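Side-chain contacts in oligogalacturonate lyase (PDB 3PE7), which cleaves pectin-derived oligogalacturonates by beta-elimination in the cytoplasm, probably at a manganese-binding site in its seven-bladed beta-propeller: residues H159-Y162 / F163-P166; T233-E236 / G237-C240; M289-Y292 / D293-M297. All blocks are in the same frame, centred on the assembly; numbering follows the deposited sequence.

Interaction 1 (H159-Y162 / F163-P166); sequences HEFY and FTKP
With chi1 of Tyr162 at 165°, its CG swings anti to the backbone N, while Phe163, at -58°, keeps its CG beside its own N and anti to the carbonyl carbon; the two rings of these consecutive residues thereby meet edge-to-face. Tyr162 CD1 lies over the centre of the Phe163 ring, 3.7 Å above its plane, and the planes stand 76° apart, the signature of a T-shaped pair. His159 adds a third ring one turn earlier: its CE1 comes 3.5 Å from Phe163 CE2, near the plane of the phenyl ring, though the tilt between the two planes makes the pairing oblique. This aromatic cluster lies between helix 155-161 and strand 168-174, in an excursion between two strands of one propeller blade, and loop residues Pro210 and Leu213 lie against it. The imidazole is steadied by Glu160, whose OE2 accepts from His159 ND1 at 3.2 Å, almost in the ring plane, and also forms a salt bridge with Lys156. Beyond the rings, Phe161 O is gripped twice by Thr164: the hydroxyl OG1 donates at 2.6 Å in the carbonyl plane, on a lone pair, whereas the backbone N, 3.1 Å from the same oxygen, arrives from above that plane. Phe163 N in turn donates to Glu160 O at 3.2 Å. On the buried side, Phe161 CZ rests 3.7 Å from Pro166 CB, and both residues also touch Ile144 of strand 138-145, with Trp189 completing an edge-to-face pair with the Phe161 ring.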
loop_
_atom_site.group_PDB
_atom_site.type_symbol
_atom_site.label_atom_id
_atom_site.label_comp_id
_atom_site.label_asym_id
_atom_site.label_seq_id
_atom_site.Cartn_x
_atom_site.Cartn_y
_atom_site.Cartn_z
ATOM N N HIS A 159 -6.643 -16.342 -9.511
ATOM C CA HIS A 159 -5.781 -17.476 -9.852
ATOM C C HIS A 159 -5.789 -17.801 -11.345
ATOM O O HIS A 159 -4.727 -17.867 -11.982
ATOM C CB HIS A 159 -6.165 -18.714 -9.023
ATOM C CG HIS A 159 -5.278 -19.899 -9.258
ATOM N ND1 HIS A 159 -5.557 -20.859 -10.205
ATOM C CD2 HIS A 159 -4.111 -20.266 -8.681
ATOM C CE1 HIS A 159 -4.607 -21.780 -10.189
ATOM N NE2 HIS A 159 -3.713 -21.437 -9.281
ATOM N N GLU A 160 -6.986 -17.969 -11.908
ATOM C CA GLU A 160 -7.161 -18.354 -13.313
ATOM C C GLU A 160 -6.709 -17.284 -14.299
ATOM O O GLU A 160 -6.305 -17.597 -15.428
ATOM C CB GLU A 160 -8.628 -18.720 -13.598
ATOM C CG GLU A 160 -9.117 -19.987 -12.855
ATOM C CD GLU A 160 -8.286 -21.220 -13.160
ATOM O OE1 GLU A 160 -8.073 -21.525 -14.354
ATOM O OE2 GLU A 160 -7.857 -21.894 -12.197
ATOM N N PHE A 161 -6.786 -16.023 -13.876
ATOM C CA PHE A 161 -6.448 -14.904 -14.752
ATOM C C PHE A 161 -5.001 -14.994 -15.250
ATOM O O PHE A 161 -4.706 -14.651 -16.399
ATOM C CB PHE A 161 -6.665 -13.586 -14.011
ATOM C CG PHE A 161 -6.552 -12.384 -14.886
ATOM C CD1 PHE A 161 -7.424 -12.198 -15.965
ATOM C CD2 PHE A 161 -5.575 -11.425 -14.643
ATOM C CE1 PHE A 161 -7.312 -11.069 -16.781
ATOM C CE2 PHE A 161 -5.473 -10.291 -15.455
ATOM C CZ PHE A 161 -6.339 -10.118 -16.524
ATOM N N TYR A 162 -4.122 -15.447 -14.368
ATOM C CA TYR A 162 -2.694 -15.585 -14.676
ATOM C C TYR A 162 -2.440 -16.411 -15.952
ATOM O O TYR A 162 -1.600 -16.052 -16.775
ATOM C CB TYR A 162 -1.973 -16.212 -13.480
ATOM C CG TYR A 162 -0.580 -16.745 -13.779
ATOM C CD1 TYR A 162 -0.346 -18.123 -13.892
ATOM C CD2 TYR A 162 0.496 -15.878 -13.936
ATOM C CE1 TYR A 162 0.931 -18.617 -14.165
ATOM C CE2 TYR A 162 1.777 -16.359 -14.219
ATOM C CZ TYR A 162 1.989 -17.728 -14.328
ATOM O OH TYR A 162 3.254 -18.209 -14.589
ATOM N N PHE A 163 -3.198 -17.486 -16.120
ATOM C CA PHE A 163 -2.980 -18.410 -17.235
ATOM C C PHE A 163 -3.464 -17.876 -18.581
ATOM O O PHE A 163 -3.105 -18.433 -19.631
ATOM C CB PHE A 163 -3.643 -19.756 -16.929
ATOM C CG PHE A 163 -3.146 -20.399 -15.670
ATOM C CD1 PHE A 163 -2.016 -21.212 -15.689
ATOM C CD2 PHE A 163 -3.801 -20.186 -14.459
ATOM C CE1 PHE A 163 -1.555 -21.816 -14.513
ATOM C CE2 PHE A 163 -3.341 -20.787 -13.268
ATOM C CZ PHE A 163 -2.221 -21.601 -13.303
ATOM N N THR A 164 -4.254 -16.802 -18.558
ATOM C CA THR A 164 -4.778 -16.195 -19.783
ATOM C C THR A 164 -3.760 -15.341 -20.534
ATOM O O THR A 164 -4.018 -14.930 -21.653
ATOM C CB THR A 164 -6.041 -15.337 -19.526
ATOM O OG1 THR A 164 -5.700 -14.201 -18.730
ATOM C CG2 THR A 164 -7.144 -16.149 -18.839
ATOM N N LYS A 165 -2.607 -15.078 -19.911
ATOM C CA LYS A 165 -1.561 -14.242 -20.524
ATOM C C LYS A 165 -2.108 -12.924 -21.063
ATOM O O LYS A 165 -2.004 -12.637 -22.271
ATOM C CB LYS A 165 -0.812 -15.006 -21.631
ATOM C CG LYS A 165 0.096 -16.102 -21.118
ATOM C CD LYS A 165 0.882 -16.741 -22.255
ATOM C CE LYS A 165 1.321 -18.141 -21.893
ATOM N NZ LYS A 165 2.564 -18.179 -21.061
ATOM N N PRO A 166 -2.699 -12.108 -20.175
ATOM C CA PRO A 166 -3.314 -10.858 -20.609
ATOM C C PRO A 166 -2.275 -9.877 -21.135
ATOM O O PRO A 166 -1.135 -9.867 -20.654
ATOM C CB PRO A 166 -3.924 -10.298 -19.324
ATOM C CG PRO A 166 -3.065 -10.897 -18.208
ATOM C CD PRO A 166 -2.741 -12.280 -18.707
#

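Interaction 2 (T233-E236 / G237-C240); sequences THAE and GESC
The imidazole of His234 is held in two directions by the strand that follows it: a backbone oxygen lies at its edge and a sulfur over one face. At the edge, ND1 donates to Glu238 O over 2.9 Å, with the acceptor tilted 18° from the ring plane. Over the face, Cys240 SG stands 3.7 Å above the plane and offset toward the rim, nearest NE2 and CE1, a sulfur-aromatic contact. Because Cys240 lies two residues beyond Glu238 on the same strand, one short run of backbone supplies both partners. The far nitrogen, NE2, accepts from the backbone N of Arg217, so both ring nitrogens are engaged.

Glu238 reaches back the other way. Its CG is anti to the backbone N (chi1 -179°) and the chain stays extended beyond it, which carries the carboxylate to the preceding backbone: OE2 takes the N-H of Ala235 on its anti lone pair at 2.8 Å, along a nearly straight bond of 170°. The same residues form a type II beta turn from Ala235 to Glu238, closed by Glu238 N donating to Ala235 O at 3.0 Å, with Gly237 at the position of positive phi. The turn leads into strand 238-245, the first of its propeller blade, which pairs with strand 252-258.

OE1 of Glu238 is bound by Ser256 OG and salt-bridged to Lys232, so its carboxylate is probably ionised; with ND1 donating and NE2 accepting, the bonds of His234 are consistent with a neutral ring.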
loop_
_atom_site.group_PDB
_atom_site.type_symbol
_atom_site.label_atom_id
_atom_site.label_comp_id
_atom_site.label_asym_id
_atom_site.label_seq_id
_atom_site.Cartn_x
_atom_site.Cartn_y
_atom_site.Cartn_z
ATOM N N THR A 233 17.233 -14.430 -9.330
ATOM C CA THR A 233 16.783 -15.736 -9.772
ATOM C C THR A 233 16.307 -16.495 -8.533
ATOM O O THR A 233 17.058 -16.659 -7.564
ATOM C CB THR A 233 17.905 -16.504 -10.471
ATOM O OG1 THR A 233 18.343 -15.746 -11.603
ATOM C CG2 THR A 233 17.410 -17.871 -10.939
ATOM N N HIS A 234 15.049 -16.931 -8.565
ATOM C CA HIS A 234 14.482 -17.738 -7.485
ATOM C C HIS A 234 15.257 -19.042 -7.353
ATOM O O HIS A 234 15.535 -19.721 -8.355
ATOM C CB HIS A 234 13.020 -18.093 -7.772
ATOM C CG HIS A 234 12.059 -16.946 -7.664
ATOM N ND1 HIS A 234 10.801 -17.080 -7.112
ATOM C CD2 HIS A 234 12.162 -15.651 -8.053
ATOM C CE1 HIS A 234 10.171 -15.919 -7.168
ATOM N NE2 HIS A 234 10.974 -15.036 -7.735
ATOM N N ALA A 235 15.604 -19.389 -6.122
ATOM C CA ALA A 235 16.127 -20.717 -5.852
ATOM C C ALA A 235 15.005 -21.718 -6.005
ATOM O O ALA A 235 13.814 -21.350 -6.074
ATOM C CB ALA A 235 16.737 -20.792 -4.461
ATOM N N GLU A 236 15.377 -22.993 -6.069
ATOM C CA GLU A 236 14.394 -24.049 -6.217
ATOM C C GLU A 236 13.444 -24.038 -5.032
ATOM O O GLU A 236 13.884 -24.034 -3.878
ATOM C CB GLU A 236 15.085 -25.417 -6.334
ATOM C CG GLU A 236 14.171 -26.509 -6.851
ATOM C CD GLU A 236 13.661 -26.232 -8.253
ATOM O OE1 GLU A 236 12.506 -26.622 -8.557
ATOM O OE2 GLU A 236 14.411 -25.622 -9.053
ATOM N N GLY A 237 12.147 -24.032 -5.327
ATOM C CA GLY A 237 11.108 -23.962 -4.293
ATOM C C GLY A 237 10.899 -22.599 -3.632
ATOM O O GLY A 237 10.125 -22.496 -2.682
ATOM N N GLU A 238 11.582 -21.564 -4.130
ATOM C CA GLU A 238 11.542 -20.221 -3.500
ATOM C C GLU A 238 10.408 -19.373 -4.048
ATOM O O GLU A 238 10.220 -19.274 -5.277
ATOM C CB GLU A 238 12.869 -19.477 -3.665
ATOM C CG GLU A 238 12.865 -18.080 -2.991
ATOM C CD GLU A 238 14.157 -17.290 -3.141
ATOM O OE1 GLU A 238 14.305 -16.300 -2.383
ATOM O OE2 GLU A 238 15.006 -17.632 -3.995
ATOM N N SER A 239 9.660 -18.772 -3.119
ATOM C CA SER A 239 8.638 -17.773 -3.419
ATOM C C SER A 239 9.147 -16.444 -2.873
ATOM O O SER A 239 9.831 -16.424 -1.844
ATOM C CB SER A 239 7.314 -18.121 -2.723
ATOM O OG SER A 239 6.718 -19.285 -3.292
ATOM N N CYS A 240 8.852 -15.363 -3.587
ATOM C CA CYS A 240 9.221 -14.010 -3.185
ATOM C C CYS A 240 7.983 -13.118 -3.295
ATOM O O CYS A 240 7.268 -13.152 -4.300
ATOM C CB CYS A 240 10.333 -13.464 -4.080
ATOM S SG CYS A 240 11.826 -14.469 -4.117
#

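Interaction 3 (M289-Y292 / D293-M297); sequences MSNY and DGSLM
Asn291 and Leu296 face each other at the loop end of a beta hairpin, formed by strands 287-290 and 296-301 at the start of a propeller blade; a type I beta turn from Asn291 to Gly294 begins the reversal. The tight part is built round Asn291. Its backbone N donates to Leu296 O at 3.0 Å, and its side chain answers in the other direction, OD1 accepting from Leu296 N, also at 3.0 Å, with that donor well above the amide plane. A chi1 of 66° sets CG between the backbone N and the carbonyl carbon, folding the amide over the loop. From there ND2 reaches Ser295 OG, which lies only 4° out of the amide plane, along a bond of 168°. Asp362 OD1 takes a further bond from ND2, and Phe358 packs against both Asn291 and Leu296, so the buried amide is tied to strand 357-358 and the loop that follows it.

Deeper in the sheet, Ser290 and Met297 form a non-hydrogen-bonded antiparallel pair, their CA atoms 4.1 Å apart; Ser290 CB touches Met297 CG, and Phe244 of strand 238-245 covers Ser290 and Met289. Met289 projects away from the opposite strand, its side chain about 11 Å from the bound manganese.

The outer side is looser. Tyr292 and Asp293 are exposed at the corner of the turn, where the weak Gly294 N to Asn291 O bond measures 3.3 Å. Tyr292 extends from the hairpin to Pro247 and the hydroxyl of Tyr198. Asp293 points away at CB, but its OD2 makes an Asx turn: it accepts from Ser295 N at 3.2 Å, above the carboxylate plane, and from Ser295 OG at 2.6 Å on the syn side.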
loop_
_atom_site.group_PDB
_atom_site.type_symbol
_atom_site.label_atom_id
_atom_site.label_comp_id
_atom_site.label_asym_id
_atom_site.label_seq_id
_atom_site.Cartn_x
_atom_site.Cartn_y
_atom_site.Cartn_z
ATOM N N MET A 289 6.350 -3.338 5.781
ATOM C CA MET A 289 6.646 -1.939 5.484
ATOM C C MET A 289 7.765 -1.449 6.399
ATOM O O MET A 289 7.969 -1.999 7.487
ATOM C CB MET A 289 5.369 -1.090 5.668
ATOM C CG MET A 289 5.465 0.365 5.219
ATOM S SD MET A 289 6.311 0.590 3.636
ATOM C CE MET A 289 6.371 2.383 3.568
ATOM N N SER A 290 8.496 -0.432 5.943
ATOM C CA SER A 290 9.563 0.151 6.771
ATOM C C SER A 290 9.349 1.636 7.076
ATOM O O SER A 290 8.473 2.282 6.495
ATOM C CB SER A 290 10.924 -0.044 6.084
ATOM O OG SER A 290 11.094 0.872 5.010
ATOM N N ASN A 291 10.156 2.159 8.000
ATOM C CA ASN A 291 10.295 3.595 8.190
ATOM C C ASN A 291 11.219 4.143 7.091
ATOM O O ASN A 291 11.607 3.409 6.184
ATOM C CB ASN A 291 10.818 3.918 9.594
ATOM C CG ASN A 291 12.247 3.442 9.833
ATOM O OD1 ASN A 291 12.806 2.671 9.069
ATOM N ND2 ASN A 291 12.844 3.918 10.944
ATOM N N TYR A 292 11.562 5.422 7.170
ATOM C CA TYR A 292 12.204 6.086 6.022
ATOM C C TYR A 292 13.524 5.461 5.575
ATOM O O TYR A 292 13.756 5.299 4.370
ATOM C CB TYR A 292 12.368 7.574 6.325
ATOM C CG TYR A 292 12.827 8.416 5.154
ATOM C CD1 TYR A 292 11.954 8.763 4.141
ATOM C CD2 TYR A 292 14.141 8.866 5.072
ATOM C CE1 TYR A 292 12.376 9.572 3.068
ATOM C CE2 TYR A 292 14.576 9.661 3.999
ATOM C CZ TYR A 292 13.689 9.994 3.010
ATOM O OH TYR A 292 14.112 10.786 1.969
ATOM N N ASP A 293 14.383 5.093 6.530
ATOM C CA ASP A 293 15.712 4.564 6.186
ATOM C C ASP A 293 15.838 3.053 6.341
ATOM O O ASP A 293 16.927 2.515 6.230
ATOM C CB ASP A 293 16.816 5.301 6.993
ATOM C CG ASP A 293 16.798 4.948 8.478
ATOM O OD1 ASP A 293 17.837 5.174 9.163
ATOM O OD2 ASP A 293 15.762 4.440 8.975
ATOM N N GLY A 294 14.719 2.369 6.600
ATOM C CA GLY A 294 14.729 0.918 6.709
ATOM C C GLY A 294 15.347 0.394 7.995
ATOM O O GLY A 294 15.652 -0.792 8.084
ATOM N N SER A 295 15.523 1.263 8.992
ATOM C CA SER A 295 16.036 0.830 10.300
ATOM C C SER A 295 14.966 0.140 11.157
ATOM O O SER A 295 15.285 -0.563 12.111
ATOM C CB SER A 295 16.635 2.021 11.059
ATOM O OG SER A 295 15.692 3.072 11.214
ATOM N N LEU A 296 13.695 0.398 10.847
ATOM C CA LEU A 296 12.574 -0.299 11.494
ATOM C C LEU A 296 11.634 -0.841 10.436
ATOM O O LEU A 296 11.426 -0.199 9.411
ATOM C CB LEU A 296 11.780 0.653 12.397
ATOM C CG LEU A 296 12.467 1.275 13.620
ATOM C CD1 LEU A 296 11.549 2.327 14.225
ATOM C CD2 LEU A 296 12.824 0.185 14.628
ATOM N N MET A 297 11.077 -2.026 10.686
ATOM C CA MET A 297 10.037 -2.571 9.819
ATOM C C MET A 297 8.852 -3.034 10.645
ATOM O O MET A 297 8.972 -3.280 11.843
ATOM C CB MET A 297 10.569 -3.703 8.936
ATOM C CG MET A 297 11.693 -3.254 7.984
ATOM S SD MET A 297 12.119 -4.486 6.737
ATOM C CE MET A 297 13.591 -3.709 6.071
#

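Overall arrangement
All three contacts are local, between residues close in sequence. Interaction 3 is the most buried, with five of nine residues enclosed against two of eight in each of the others; its centre lies about 14 Å from the chain centre, those of interactions 1 and 2 about 23 and 24 Å. Interaction 1, in the helix and loop between two strands of one blade, combines an aromatic cluster with helix-like backbone bonds and a threonine hydroxyl on a backbone oxygen; in 233-240 and 289-297 side chains bonding the backbone are central. Strand 238-245, entered through interaction 2, also supplies Phe244, which touches Met289 and Ser290 of interaction 3, linking two neighbouring blades. Interactions 1 and 3 fall on opposite sides of the centre.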